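Local coordinates for protein monoglyceride lipase (Saccharomyces cerevisiae, PDB 4ZWN) that hydrolyses monoacylglycerols to free fatty acids and glycerol, preferring monounsaturated substrates, and also takes part in the breakdown of fatty acid ethyl esters, at residues Y27-T32 with M49-Q54; L175-M180 with I274-G279; A259-V264 with P288-E293. The protein carries 2 engineered substitutions. One frame throughout, in Å; residues are numbered along the deposited sequence.

Contact 1: Y27-T32 with M49-Q54; sequences YKVQTT and MFWPVQ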
ATOM      1  N   TYR A  27     -10.135  -3.104 -16.184  1.00 47.86           N
ATOM      2  CA  TYR A  27     -11.007  -3.826 -15.264  1.00 45.15           C
ATOM      3  C   TYR A  27     -12.411  -3.229 -15.217  1.00 47.51           C
ATOM      4  O   TYR A  27     -12.585  -2.010 -15.174  1.00 48.36           O
ATOM      5  CB  TYR A  27     -10.401  -3.850 -13.858  1.00 40.81           C
ATOM      6  CG  TYR A  27     -11.293  -4.510 -12.831  1.00 41.00           C
ATOM      7  CD1 TYR A  27     -11.470  -5.887 -12.816  1.00 39.78           C
ATOM      8  CD2 TYR A  27     -11.957  -3.754 -11.875  1.00 38.06           C
ATOM      9  CE1 TYR A  27     -12.287  -6.493 -11.881  1.00 35.93           C
ATOM     10  CE2 TYR A  27     -12.775  -4.350 -10.936  1.00 35.81           C
ATOM     11  CZ  TYR A  27     -12.937  -5.718 -10.944  1.00 35.19           C
ATOM     12  OH  TYR A  27     -13.753  -6.310 -10.007  1.00 40.12           O
ATOM     13  N   LYS A  28     -13.406  -4.109 -15.232  1.00 43.38           N
ATOM     14  CA  LYS A  28     -14.804  -3.716 -15.125  1.00 40.52           C
ATOM     15  C   LYS A  28     -15.282  -3.879 -13.687  1.00 38.82           C
ATOM     16  O   LYS A  28     -15.383  -4.999 -13.190  1.00 45.92           O
ATOM     17  CB  LYS A  28     -15.674  -4.556 -16.065  1.00 41.28           C
ATOM     18  CG  LYS A  28     -15.255  -4.526 -17.531  1.00 41.31           C
ATOM     19  CD  LYS A  28     -15.621  -3.203 -18.183  1.00 50.14           C
ATOM     20  CE  LYS A  28     -15.775  -3.351 -19.690  1.00 48.68           C
ATOM     21  NZ  LYS A  28     -16.249  -2.086 -20.321  1.00 51.43           N
ATOM     22  N   VAL A  29     -15.564  -2.767 -13.018  1.00 42.35           N
ATOM     23  CA  VAL A  29     -16.046  -2.814 -11.642  1.00 37.85           C
ATOM     24  C   VAL A  29     -17.432  -3.452 -11.605  1.00 41.30           C
ATOM     25  O   VAL A  29     -18.297  -3.121 -12.414  1.00 42.06           O
ATOM     26  CB  VAL A  29     -16.089  -1.410 -11.005  1.00 42.37           C
ATOM     27  CG1 VAL A  29     -16.565  -1.489  -9.561  1.00 39.61           C
ATOM     28  CG2 VAL A  29     -14.720  -0.756 -11.081  1.00 32.18           C
ATOM     29  N   GLN A  30     -17.631  -4.376 -10.669  1.00 43.06           N
ATOM     30  CA  GLN A  30     -18.871  -5.140 -10.601  1.00 41.60           C
ATOM     31  C   GLN A  30     -19.860  -4.563  -9.593  1.00 44.87           C
ATOM     32  O   GLN A  30     -21.062  -4.806  -9.688  1.00 42.25           O
ATOM     33  CB  GLN A  30     -18.568  -6.597 -10.257  1.00 37.54           C
ATOM     34  CG  GLN A  30     -17.546  -7.229 -11.180  1.00 44.10           C
ATOM     35  CD  GLN A  30     -17.174  -8.630 -10.758  1.00 46.99           C
ATOM     36  OE1 GLN A  30     -18.000  -9.367 -10.220  1.00 50.06           O
ATOM     37  NE2 GLN A  30     -15.921  -9.005 -10.994  1.00 43.41           N
ATOM     38  N   THR A  31     -19.352  -3.803  -8.626  1.00 43.24           N
ATOM     39  CA  THR A  31     -20.216  -3.166  -7.640  1.00 38.13           C
ATOM     40  C   THR A  31     -20.317  -1.668  -7.896  1.00 39.94           C
ATOM     41  O   THR A  31     -19.774  -1.154  -8.875  1.00 45.12           O
ATOM     42  CB  THR A  31     -19.718  -3.403  -6.201  1.00 34.34           C
ATOM     43  OG1 THR A  31     -18.433  -2.794  -6.026  1.00 40.84           O
ATOM     44  CG2 THR A  31     -19.617  -4.888  -5.912  1.00 28.46           C
ATOM     45  N   THR A  32     -21.018  -0.970  -7.008  1.00 45.58           N
ATOM     46  CA  THR A  32     -21.225   0.464  -7.147  1.00 41.24           C
ATOM     47  C   THR A  32     -20.036   1.255  -6.610  1.00 38.99           C
ATOM     48  O   THR A  32     -19.724   1.197  -5.420  1.00 40.91           O
ATOM     49  CB  THR A  32     -22.503   0.916  -6.417  1.00 43.62           C
ATOM     50  OG1 THR A  32     -23.623   0.167  -6.907  1.00 50.03           O
ATOM     51  CG2 THR A  32     -22.748   2.401  -6.638  1.00 34.21           C
ATOM     52  N   MET A  49     -12.259   7.354  -0.009  1.00 41.91           N
ATOM     53  CA  MET A  49     -13.380   6.521  -0.417  1.00 32.81           C
ATOM     54  C   MET A  49     -13.742   5.513   0.657  1.00 38.05           C
ATOM     55  O   MET A  49     -12.867   4.919   1.289  1.00 35.04           O
ATOM     56  CB  MET A  49     -13.063   5.779  -1.712  1.00 30.62           C
ATOM     57  CG  MET A  49     -13.235   6.596  -2.964  1.00 33.31           C
ATOM     58  SD  MET A  49     -13.068   5.554  -4.418  1.00 33.44           S
ATOM     59  CE  MET A  49     -13.372   6.750  -5.715  1.00 41.02           C
ATOM     60  N   PHE A  50     -15.039   5.326   0.863  1.00 38.51           N
ATOM     61  CA  PHE A  50     -15.515   4.238   1.696  1.00 36.17           C
ATOM     62  C   PHE A  50     -16.283   3.250   0.834  1.00 38.06           C
ATOM     63  O   PHE A  50     -17.370   3.556   0.347  1.00 37.67           O
ATOM     64  CB  PHE A  50     -16.396   4.747   2.832  1.00 35.46           C
ATOM     65  CG  PHE A  50     -17.138   3.656   3.541  1.00 38.83           C
ATOM     66  CD1 PHE A  50     -16.460   2.745   4.335  1.00 33.77           C
ATOM     67  CD2 PHE A  50     -18.508   3.527   3.398  1.00 40.56           C
ATOM     68  CE1 PHE A  50     -17.139   1.731   4.981  1.00 42.55           C
ATOM     69  CE2 PHE A  50     -19.194   2.517   4.041  1.00 39.20           C
ATOM     70  CZ  PHE A  50     -18.509   1.615   4.834  1.00 44.40           C
ATOM     71  N   TRP A  51     -15.709   2.068   0.642  1.00 38.14           N
ATOM     72  CA  TRP A  51     -16.315   1.058  -0.215  1.00 38.40           C
ATOM     73  C   TRP A  51     -17.077   0.032   0.614  1.00 33.39           C
ATOM     74  O   TRP A  51     -16.469  -0.794   1.292  1.00 42.79           O
ATOM     75  CB  TRP A  51     -15.247   0.367  -1.061  1.00 33.70           C
ATOM     76  CG  TRP A  51     -15.774  -0.197  -2.338  1.00 36.24           C
ATOM     77  CD1 TRP A  51     -16.773  -1.119  -2.477  1.00 32.15           C
ATOM     78  CD2 TRP A  51     -15.326   0.113  -3.660  1.00 34.43           C
ATOM     79  NE1 TRP A  51     -16.976  -1.397  -3.807  1.00 32.84           N
ATOM     80  CE2 TRP A  51     -16.100  -0.654  -4.555  1.00 36.35           C
ATOM     81  CE3 TRP A  51     -14.346   0.966  -4.177  1.00 31.75           C
ATOM     82  CZ2 TRP A  51     -15.925  -0.593  -5.937  1.00 34.45           C
ATOM     83  CZ3 TRP A  51     -14.172   1.025  -5.550  1.00 32.05           C
ATOM     84  CH2 TRP A  51     -14.957   0.249  -6.413  1.00 32.58           C
ATOM     85  N   PRO A  52     -18.417   0.080   0.556  1.00 36.51           N
ATOM     86  CA  PRO A  52     -19.272  -0.785   1.377  1.00 38.36           C
ATOM     87  C   PRO A  52     -19.394  -2.204   0.827  1.00 35.45           C
ATOM     88  O   PRO A  52     -19.174  -2.427  -0.362  1.00 35.03           O
ATOM     89  CB  PRO A  52     -20.624  -0.071   1.333  1.00 30.83           C
ATOM     90  CG  PRO A  52     -20.636   0.589  -0.007  1.00 36.71           C
ATOM     91  CD  PRO A  52     -19.206   0.977  -0.307  1.00 37.07           C
ATOM     92  N   VAL A  53     -19.740  -3.148   1.695  1.00 42.84           N
ATOM     93  CA  VAL A  53     -19.999  -4.516   1.268  1.00 41.53           C
ATOM     94  C   VAL A  53     -21.245  -4.555   0.392  1.00 38.13           C
ATOM     95  O   VAL A  53     -22.302  -4.064   0.788  1.00 48.69           O
ATOM     96  CB  VAL A  53     -20.185  -5.465   2.468  1.00 44.76           C
ATOM     97  CG1 VAL A  53     -20.594  -6.849   1.990  1.00 44.06           C
ATOM     98  CG2 VAL A  53     -18.911  -5.531   3.300  1.00 41.25           C
ATOM     99  N   GLN A  54     -21.117  -5.125  -0.802  1.00 40.43           N
ATOM    100  CA  GLN A  54     -22.238  -5.212  -1.735  1.00 41.14           C
ATOM    101  C   GLN A  54     -22.375  -6.606  -2.338  1.00 42.92           C
ATOM    102  O   GLN A  54     -22.054  -6.811  -3.507  1.00 43.12           O
ATOM    103  CB  GLN A  54     -22.078  -4.190  -2.862  1.00 38.26           C
ATOM    104  CG  GLN A  54     -21.894  -2.760  -2.391  1.00 41.81           C
ATOM    105  CD  GLN A  54     -21.571  -1.812  -3.529  1.00 45.42           C
ATOM    106  OE1 GLN A  54     -22.149  -1.902  -4.613  1.00 46.02           O
ATOM    107  NE2 GLN A  54     -20.636  -0.900  -3.290  1.00 42.97           N
TER

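Contact 2: L175-M180 with I274-G279; sequences LHPHTM and INDPKG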
ATOM      1  N   LEU A 175      15.102  -1.824  -2.606  1.00 26.10           N
ATOM      2  CA  LEU A 175      14.955  -1.845  -4.054  1.00 28.82           C
ATOM      3  C   LEU A 175      15.679  -3.046  -4.653  1.00 27.89           C
ATOM      4  O   LEU A 175      16.700  -3.497  -4.133  1.00 24.88           O
ATOM      5  CB  LEU A 175      15.487  -0.552  -4.676  1.00 27.89           C
ATOM      6  CG  LEU A 175      14.769   0.748  -4.312  1.00 31.29           C
ATOM      7  CD1 LEU A 175      15.438   1.933  -4.991  1.00 31.53           C
ATOM      8  CD2 LEU A 175      13.305   0.664  -4.699  1.00 21.68           C
ATOM      9  N   HIS A 176      15.127  -3.562  -5.746  1.00 25.41           N
ATOM     10  CA  HIS A 176      15.749  -4.627  -6.519  1.00 24.83           C
ATOM     11  C   HIS A 176      16.912  -4.054  -7.323  1.00 28.05           C
ATOM     12  O   HIS A 176      16.815  -2.933  -7.825  1.00 29.09           O
ATOM     13  CB  HIS A 176      14.713  -5.275  -7.441  1.00 31.65           C
ATOM     14  CG  HIS A 176      15.189  -6.521  -8.120  1.00 31.19           C
ATOM     15  ND1 HIS A 176      16.002  -6.500  -9.231  1.00 32.17           N
ATOM     16  CD2 HIS A 176      14.951  -7.828  -7.852  1.00 29.72           C
ATOM     17  CE1 HIS A 176      16.251  -7.740  -9.616  1.00 31.54           C
ATOM     18  NE2 HIS A 176      15.626  -8.565  -8.795  1.00 29.72           N
ATOM     19  N   PRO A 177      18.017  -4.814  -7.441  1.00 31.59           N
ATOM     20  CA  PRO A 177      19.218  -4.374  -8.165  1.00 31.14           C
ATOM     21  C   PRO A 177      18.923  -3.823  -9.560  1.00 29.08           C
ATOM     22  O   PRO A 177      19.573  -2.875  -9.998  1.00 30.56           O
ATOM     23  CB  PRO A 177      20.053  -5.653  -8.256  1.00 29.94           C
ATOM     24  CG  PRO A 177      19.676  -6.416  -7.041  1.00 35.24           C
ATOM     25  CD  PRO A 177      18.211  -6.138  -6.821  1.00 32.87           C
ATOM     26  N   HIS A 178      17.944  -4.410 -10.239  1.00 30.35           N
ATOM     27  CA  HIS A 178      17.551  -3.958 -11.566  1.00 27.89           C
ATOM     28  C   HIS A 178      17.099  -2.501 -11.549  1.00 34.49           C
ATOM     29  O   HIS A 178      17.411  -1.734 -12.458  1.00 33.34           O
ATOM     30  CB  HIS A 178      16.438  -4.845 -12.115  1.00 32.07           C
ATOM     31  CG  HIS A 178      15.953  -4.439 -13.468  1.00 41.81           C
ATOM     32  ND1 HIS A 178      14.940  -3.520 -13.653  1.00 35.92           N
ATOM     33  CD2 HIS A 178      16.335  -4.830 -14.707  1.00 42.80           C
ATOM     34  CE1 HIS A 178      14.724  -3.362 -14.946  1.00 38.58           C
ATOM     35  NE2 HIS A 178      15.555  -4.146 -15.606  1.00 41.35           N
ATOM     36  N   THR A 179      16.366  -2.125 -10.506  1.00 33.78           N
ATOM     37  CA  THR A 179      15.889  -0.753 -10.366  1.00 30.66           C
ATOM     38  C   THR A 179      17.019   0.193  -9.953  1.00 28.50           C
ATOM     39  O   THR A 179      17.114   1.313 -10.456  1.00 31.91           O
ATOM     40  CB  THR A 179      14.733  -0.665  -9.345  1.00 31.83           C
ATOM     41  OG1 THR A 179      13.587  -1.350  -9.867  1.00 34.30           O
ATOM     42  CG2 THR A 179      14.356   0.787  -9.072  1.00 26.50           C
ATOM     43  N   MET A 180      17.884  -0.261  -9.051  1.00 26.09           N
ATOM     44  CA  MET A 180      18.986   0.576  -8.582  1.00 33.30           C
ATOM     45  C   MET A 180      20.008   0.842  -9.688  1.00 35.87           C
ATOM     46  O   MET A 180      20.573   1.932  -9.767  1.00 39.21           O
ATOM     47  CB  MET A 180      19.670  -0.064  -7.375  1.00 31.66           C
ATOM     48  CG  MET A 180      18.717  -0.368  -6.230  1.00 38.29           C
ATOM     49  SD  MET A 180      19.544  -0.979  -4.748  1.00 41.35           S
ATOM     50  CE  MET A 180      20.337   0.521  -4.178  1.00 35.09           C
ATOM     51  N   ILE A 274      11.241  -4.385  -9.105  1.00 39.58           N
ATOM     52  CA  ILE A 274      11.178  -3.040  -8.546  1.00 35.00           C
ATOM     53  C   ILE A 274      11.563  -3.089  -7.069  1.00 34.72           C
ATOM     54  O   ILE A 274      12.540  -2.468  -6.655  1.00 32.08           O
ATOM     55  CB  ILE A 274       9.779  -2.420  -8.721  1.00 33.64           C
ATOM     56  CG1 ILE A 274       9.458  -2.276 -10.211  1.00 35.92           C
ATOM     57  CG2 ILE A 274       9.699  -1.068  -8.026  1.00 28.02           C
ATOM     58  CD1 ILE A 274       8.115  -1.642 -10.498  1.00 33.09           C
ATOM     59  N   ASN A 275      10.793  -3.836  -6.282  1.00 34.22           N
ATOM     60  CA  ASN A 275      11.141  -4.092  -4.888  1.00 33.78           C
ATOM     61  C   ASN A 275      11.634  -5.525  -4.715  1.00 30.78           C
ATOM     62  O   ASN A 275      10.935  -6.474  -5.062  1.00 34.98           O
ATOM     63  CB  ASN A 275       9.945  -3.832  -3.968  1.00 30.04           C
ATOM     64  CG  ASN A 275       9.526  -2.375  -3.952  1.00 31.80           C
ATOM     65  OD1 ASN A 275      10.281  -1.496  -4.369  1.00 37.65           O
ATOM     66  ND2 ASN A 275       8.320  -2.109  -3.462  1.00 30.96           N
ATOM     67  N   ASP A 276      12.840  -5.678  -4.178  1.00 28.66           N
ATOM     68  CA  ASP A 276      13.451  -6.996  -4.046  1.00 27.55           C
ATOM     69  C   ASP A 276      12.691  -7.890  -3.072  1.00 29.42           C
ATOM     70  O   ASP A 276      12.415  -7.491  -1.937  1.00 29.27           O
ATOM     71  CB  ASP A 276      14.907  -6.863  -3.596  1.00 26.07           C
ATOM     72  CG  ASP A 276      15.753  -8.058  -3.997  1.00 30.97           C
ATOM     73  OD1 ASP A 276      15.285  -9.205  -3.864  1.00 28.30           O
ATOM     74  OD2 ASP A 276      16.895  -7.846  -4.456  1.00 39.30           O
ATOM     75  N   PRO A 277      12.348  -9.110  -3.517  1.00 28.90           N
ATOM     76  CA  PRO A 277      11.738 -10.121  -2.646  1.00 32.75           C
ATOM     77  C   PRO A 277      12.602 -10.443  -1.427  1.00 29.23           C
ATOM     78  O   PRO A 277      12.081 -10.945  -0.431  1.00 30.42           O
ATOM     79  CB  PRO A 277      11.611 -11.338  -3.564  1.00 31.77           C
ATOM     80  CG  PRO A 277      11.495 -10.759  -4.930  1.00 29.01           C
ATOM     81  CD  PRO A 277      12.389  -9.551  -4.924  1.00 28.75           C
ATOM     82  N   LYS A 278      13.899 -10.153  -1.512  1.00 29.80           N
ATOM     83  CA  LYS A 278      14.822 -10.359  -0.397  1.00 28.42           C
ATOM     84  C   LYS A 278      14.376  -9.607   0.857  1.00 29.68           C
ATOM     85  O   LYS A 278      14.561 -10.084   1.974  1.00 35.35           O
ATOM     86  CB  LYS A 278      16.240  -9.924  -0.784  1.00 29.12           C
ATOM     87  CG  LYS A 278      16.985 -10.905  -1.690  1.00 30.88           C
ATOM     88  CD  LYS A 278      18.356 -10.353  -2.097  1.00 27.94           C
ATOM     89  CE  LYS A 278      19.122 -11.326  -2.986  1.00 29.17           C
ATOM     90  NZ  LYS A 278      18.368 -11.688  -4.222  1.00 35.50           N
ATOM     91  N   GLY A 279      13.784  -8.430   0.665  1.00 30.30           N
ATOM     92  CA  GLY A 279      13.311  -7.624   1.776  1.00 28.57           C
ATOM     93  C   GLY A 279      12.188  -8.288   2.548  1.00 29.65           C
ATOM     94  O   GLY A 279      12.193  -8.308   3.779  1.00 32.27           O
TER

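Contact 3: A259-V264 with P288-E293; sequences AKDKPV and PSADKE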
ATOM      1  N   ALA A 259       4.071  -5.233  17.077  1.00 34.86           N
ATOM      2  CA  ALA A 259       2.895  -5.503  17.903  1.00 35.33           C
ATOM      3  C   ALA A 259       2.770  -6.993  18.191  1.00 41.47           C
ATOM      4  O   ALA A 259       2.648  -7.803  17.271  1.00 37.74           O
ATOM      5  CB  ALA A 259       1.639  -4.983  17.226  1.00 38.39           C
ATOM      6  N   LYS A 260       2.806  -7.335  19.478  1.00 47.29           N
ATOM      7  CA  LYS A 260       2.928  -8.720  19.928  1.00 45.27           C
ATOM      8  C   LYS A 260       1.881  -9.652  19.327  1.00 44.42           C
ATOM      9  O   LYS A 260       0.678  -9.451  19.501  1.00 42.88           O
ATOM     10  CB  LYS A 260       2.856  -8.785  21.458  1.00 49.62           C
ATOM     11  CG  LYS A 260       3.148 -10.164  22.041  1.00 54.24           C
ATOM     12  CD  LYS A 260       3.413 -10.081  23.537  1.00 56.31           C
ATOM     13  CE  LYS A 260       3.683 -11.452  24.136  1.00 57.01           C
ATOM     14  NZ  LYS A 260       2.477 -12.325  24.103  1.00 74.30           N
ATOM     15  N   ASP A 261       2.366 -10.654  18.599  1.00 42.11           N
ATOM     16  CA  ASP A 261       1.539 -11.740  18.077  1.00 47.94           C
ATOM     17  C   ASP A 261       0.400 -11.276  17.165  1.00 46.70           C
ATOM     18  O   ASP A 261      -0.649 -11.917  17.098  1.00 48.18           O
ATOM     19  CB  ASP A 261       0.967 -12.566  19.235  1.00 48.00           C
ATOM     20  CG  ASP A 261       2.048 -13.254  20.056  1.00 57.62           C
ATOM     21  OD1 ASP A 261       3.020 -13.759  19.456  1.00 46.08           O
ATOM     22  OD2 ASP A 261       1.922 -13.285  21.301  1.00 55.73           O
ATOM     23  N   LYS A 262       0.600 -10.166  16.465  1.00 40.47           N
ATOM     24  CA  LYS A 262      -0.371  -9.738  15.465  1.00 39.16           C
ATOM     25  C   LYS A 262      -0.110 -10.470  14.156  1.00 39.98           C
ATOM     26  O   LYS A 262       1.038 -10.572  13.718  1.00 36.11           O
ATOM     27  CB  LYS A 262      -0.315  -8.226  15.250  1.00 40.73           C
ATOM     28  CG  LYS A 262      -0.891  -7.416  16.397  1.00 44.07           C
ATOM     29  CD  LYS A 262      -2.390  -7.621  16.522  1.00 31.76           C
ATOM     30  CE  LYS A 262      -2.962  -6.754  17.625  1.00 30.16           C
ATOM     31  NZ  LYS A 262      -4.436  -6.897  17.726  1.00 34.56           N
ATOM     32  N   PRO A 263      -1.173 -10.999  13.533  1.00 36.67           N
ATOM     33  CA  PRO A 263      -1.029 -11.740  12.276  1.00 36.27           C
ATOM     34  C   PRO A 263      -0.441 -10.894  11.146  1.00 35.89           C
ATOM     35  O   PRO A 263      -0.899  -9.780  10.893  1.00 32.30           O
ATOM     36  CB  PRO A 263      -2.465 -12.177  11.950  1.00 31.54           C
ATOM     37  CG  PRO A 263      -3.342 -11.323  12.786  1.00 34.47           C
ATOM     38  CD  PRO A 263      -2.564 -10.980  14.012  1.00 34.05           C
ATOM     39  N   VAL A 264       0.587 -11.429  10.493  1.00 37.77           N
ATOM     40  CA  VAL A 264       1.225 -10.769   9.360  1.00 33.41           C
ATOM     41  C   VAL A 264       1.217 -11.669   8.146  1.00 31.43           C
ATOM     42  O   VAL A 264       1.416 -12.880   8.263  1.00 40.15           O
ATOM     43  CB  VAL A 264       2.698 -10.395   9.643  1.00 35.94           C
ATOM     44  CG1 VAL A 264       2.964  -8.951   9.235  1.00 34.38           C
ATOM     45  CG2 VAL A 264       3.060 -10.656  11.091  1.00 34.85           C
ATOM     46  N   PRO A 288       8.722 -11.206  15.056  1.00 34.76           N
ATOM     47  CA  PRO A 288       8.560 -12.006  16.276  1.00 37.92           C
ATOM     48  C   PRO A 288       7.182 -12.648  16.411  1.00 36.70           C
ATOM     49  O   PRO A 288       7.003 -13.525  17.256  1.00 41.24           O
ATOM     50  CB  PRO A 288       8.783 -10.982  17.389  1.00 34.33           C
ATOM     51  CG  PRO A 288       8.271  -9.709  16.803  1.00 37.73           C
ATOM     52  CD  PRO A 288       8.616  -9.761  15.331  1.00 33.91           C
ATOM     53  N   SER A 289       6.229 -12.215  15.591  1.00 33.57           N
ATOM     54  CA  SER A 289       4.856 -12.706  15.679  1.00 37.04           C
ATOM     55  C   SER A 289       4.754 -14.202  15.414  1.00 36.96           C
ATOM     56  O   SER A 289       5.505 -14.751  14.605  1.00 42.69           O
ATOM     57  CB  SER A 289       3.956 -11.954  14.700  1.00 35.64           C
ATOM     58  OG  SER A 289       2.644 -12.486  14.720  1.00 40.25           O
ATOM     59  N   ALA A 290       3.816 -14.852  16.097  1.00 35.66           N
ATOM     60  CA  ALA A 290       3.588 -16.284  15.935  1.00 34.39           C
ATOM     61  C   ALA A 290       2.837 -16.583  14.639  1.00 36.15           C
ATOM     62  O   ALA A 290       3.062 -17.611  14.001  1.00 35.62           O
ATOM     63  CB  ALA A 290       2.823 -16.832  17.122  1.00 31.40           C
ATOM     64  N   ASP A 291       1.944 -15.672  14.263  1.00 30.36           N
ATOM     65  CA  ASP A 291       1.161 -15.800  13.040  1.00 31.40           C
ATOM     66  C   ASP A 291       1.766 -14.914  11.947  1.00 34.43           C
ATOM     67  O   ASP A 291       1.360 -13.766  11.772  1.00 34.40           O
ATOM     68  CB  ASP A 291      -0.300 -15.417  13.308  1.00 35.27           C
ATOM     69  CG  ASP A 291      -1.246 -15.854  12.200  1.00 36.61           C
ATOM     70  OD1 ASP A 291      -0.775 -16.221  11.105  1.00 39.43           O
ATOM     71  OD2 ASP A 291      -2.474 -15.818  12.429  1.00 43.45           O
ATOM     72  N   LYS A 292       2.747 -15.448  11.227  1.00 30.43           N
ATOM     73  CA  LYS A 292       3.408 -14.702  10.158  1.00 36.69           C
ATOM     74  C   LYS A 292       3.615 -15.594   8.939  1.00 33.64           C
ATOM     75  O   LYS A 292       3.812 -16.795   9.079  1.00 35.76           O
ATOM     76  CB  LYS A 292       4.751 -14.143  10.638  1.00 28.38           C
ATOM     77  CG  LYS A 292       5.755 -15.210  11.048  1.00 29.98           C
ATOM     78  CD  LYS A 292       7.046 -14.595  11.562  1.00 31.03           C
ATOM     79  CE  LYS A 292       8.078 -15.668  11.878  1.00 30.73           C
ATOM     80  NZ  LYS A 292       9.422 -15.095  12.169  1.00 31.62           N
ATOM     81  N   GLU A 293       3.570 -15.009   7.746  1.00 30.28           N
ATOM     82  CA  GLU A 293       3.726 -15.785   6.520  1.00 29.87           C
ATOM     83  C   GLU A 293       4.144 -14.927   5.329  1.00 29.49           C
ATOM     84  O   GLU A 293       3.691 -13.796   5.176  1.00 26.45           O
ATOM     85  CB  GLU A 293       2.425 -16.517   6.187  1.00 34.06           C
ATOM     86  CG  GLU A 293       2.512 -17.427   4.970  1.00 36.35           C
ATOM     87  CD  GLU A 293       1.170 -18.011   4.578  1.00 36.78           C
ATOM     88  OE1 GLU A 293       0.154 -17.631   5.194  1.00 44.75           O
ATOM     89  OE2 GLU A 293       1.132 -18.847   3.652  1.00 38.10           O
TER
HETATM   90  O   HOH W   1      -0.474 -14.561   8.975  1.00 37.06           O

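Contact 1: Y27-T32 with M49-Q54
The indole of W51 meets V29 and T31 along its rim. V29 CG1, anti to the backbone N (chi1 -179°), touches the benzo end of the ring at the edge, 3.8 Å from W51 CZ2. Beside it the ring's one polar atom finds a mate: W51 NE1 donates to T31 OG1 at 3.0 Å, the oxygen lying in the indole plane although the bond is bent to 141°. The same hydroxyl is also hydrogen-bonded to D82 of helix 78-86, a dual role that a threonine can fill while its methyl packs elsewhere; here T31 CG2 lies 3.9 Å from Q54 O. In this alpha/beta hydrolase, W51 ends strand 44-51, the second strand of the central sheet, and the 27-32 segment is part of the N-terminal loop that runs past that strand end and helix 78-86. A second grip comes from Q54, whose primary amide can accept and donate at once and so reads both backbone polar groups of T32. T32 N gives its hydrogen to Q54 OE1 at 2.8 Å, tilted from the carbonyl plane, while Q54 NE2 returns an almost straight bond to T32 O at 3.1 Å, in the carbonyl plane and on a lone pair. With both ends of the amide engaged, its rotation is fixed, and Q54 OE1 also packs 3.3 Å from T31 CB.

Contact 2: L175-M180 with I274-G279
H176 and I274 are joined by a backbone bond, H176 N to I274 O at 3.0 Å, next to a single bridge between L175 and N275. In this alpha/beta hydrolase each segment then turns into a helix through a side-chain N-cap followed by proline, which suits a first turn, where a backbone amide would have no carbonyl of a preceding turn to bond. T179 OG1, hydrogen-bonded to T273 O, sits 3.2 Å from I274 CA. The two caps lie close together, and a chi1 of -155° swings the D276 carboxylate across to the other helix start, where D276 OD2 lies 3.2 Å from P177 CD. The same oxygen is 3.9 Å from H176 CD2, the carboxylate and imidazole planes standing 31° apart. Behind these contacts are the capping bonds: H176 ND1 accepts from H178 N at 3.0 Å, and D276 OD1 accepts from K278 N at 2.9 Å, from above the carboxylate plane. Were D276 an alanine, K278 N would probably lose its capping acceptor and a gap would open beside P177 and the H176 ring. Further out, the N275 amide lies beside the probable catalytic centre, OD1 against L175 CD2 and ND2 donating to G170 O and to OG of S144, the probable nucleophile. N275 N is bonded in turn to OD1 of D272, probably the acid of the charge relay.

Contact 3: A259-V264 with P288-E293
The chains of 259-264 and 288-293 run parallel where they meet, V264 N donating to D291 O at 2.8 Å and E293 N returning only a weak, bent bond to V264 O. Before this pairing, a type II turn from A259 to K262 brings the K262 carbonyl round to S289. A chi1 of 176° turns the serine hydroxyl toward K262 O, to which it donates at 2.7 Å from well above the carbonyl plane; a small side chain with a proton to give suits this buried spot. P263 has no amide hydrogen to give; its CA makes a CA-H...O contact with D291 O at 3.2 Å, and its CB lies against the D291 carboxylate, whose OD2 is hydrogen-bonded to H327. The other carboxylate oxygen, D291 OD1, and V264 O both lie close to one water, at 2.7 Å and 2.6 Å from it, which may join side chain and strand. V264 is branched and apolar, as befits a buried strand start, and its CG2 packs 3.9 Å from both S289 CB and K292 CB. The lysine chain then extends away, its NZ bonded to the carbonyls of I284, in the last turn of helix 277-286, and of C287 just after it. Strands 264-269 and 292-297 thus begin side by side at one margin of the central sheet, 292-297 being one of its two edge strands, with helix 277-286 making the crossover between them.

How the contacts relate
Contacts 1 and 3 both reach the central sheet, but at different strands: contact 1 at the end of strand 44-51, next to the outermost strand 37-41, and contact 3 at the start of strands 264-269 and 292-297, the latter the other margin; their centres are 30 Å apart. Contact 2 is the one beside the probable catalytic site, the side chain of N275 being about 3 Å from those of S144 and H302. Contacts 2 and 3 alternate along the chain, and helix 277-286, which starts in contact 2, leads towards the 288-293 segment; their nearest atoms are about 10 Å apart. Contact 1 lies across the chain's centre from contact 2, 32 Å between centres.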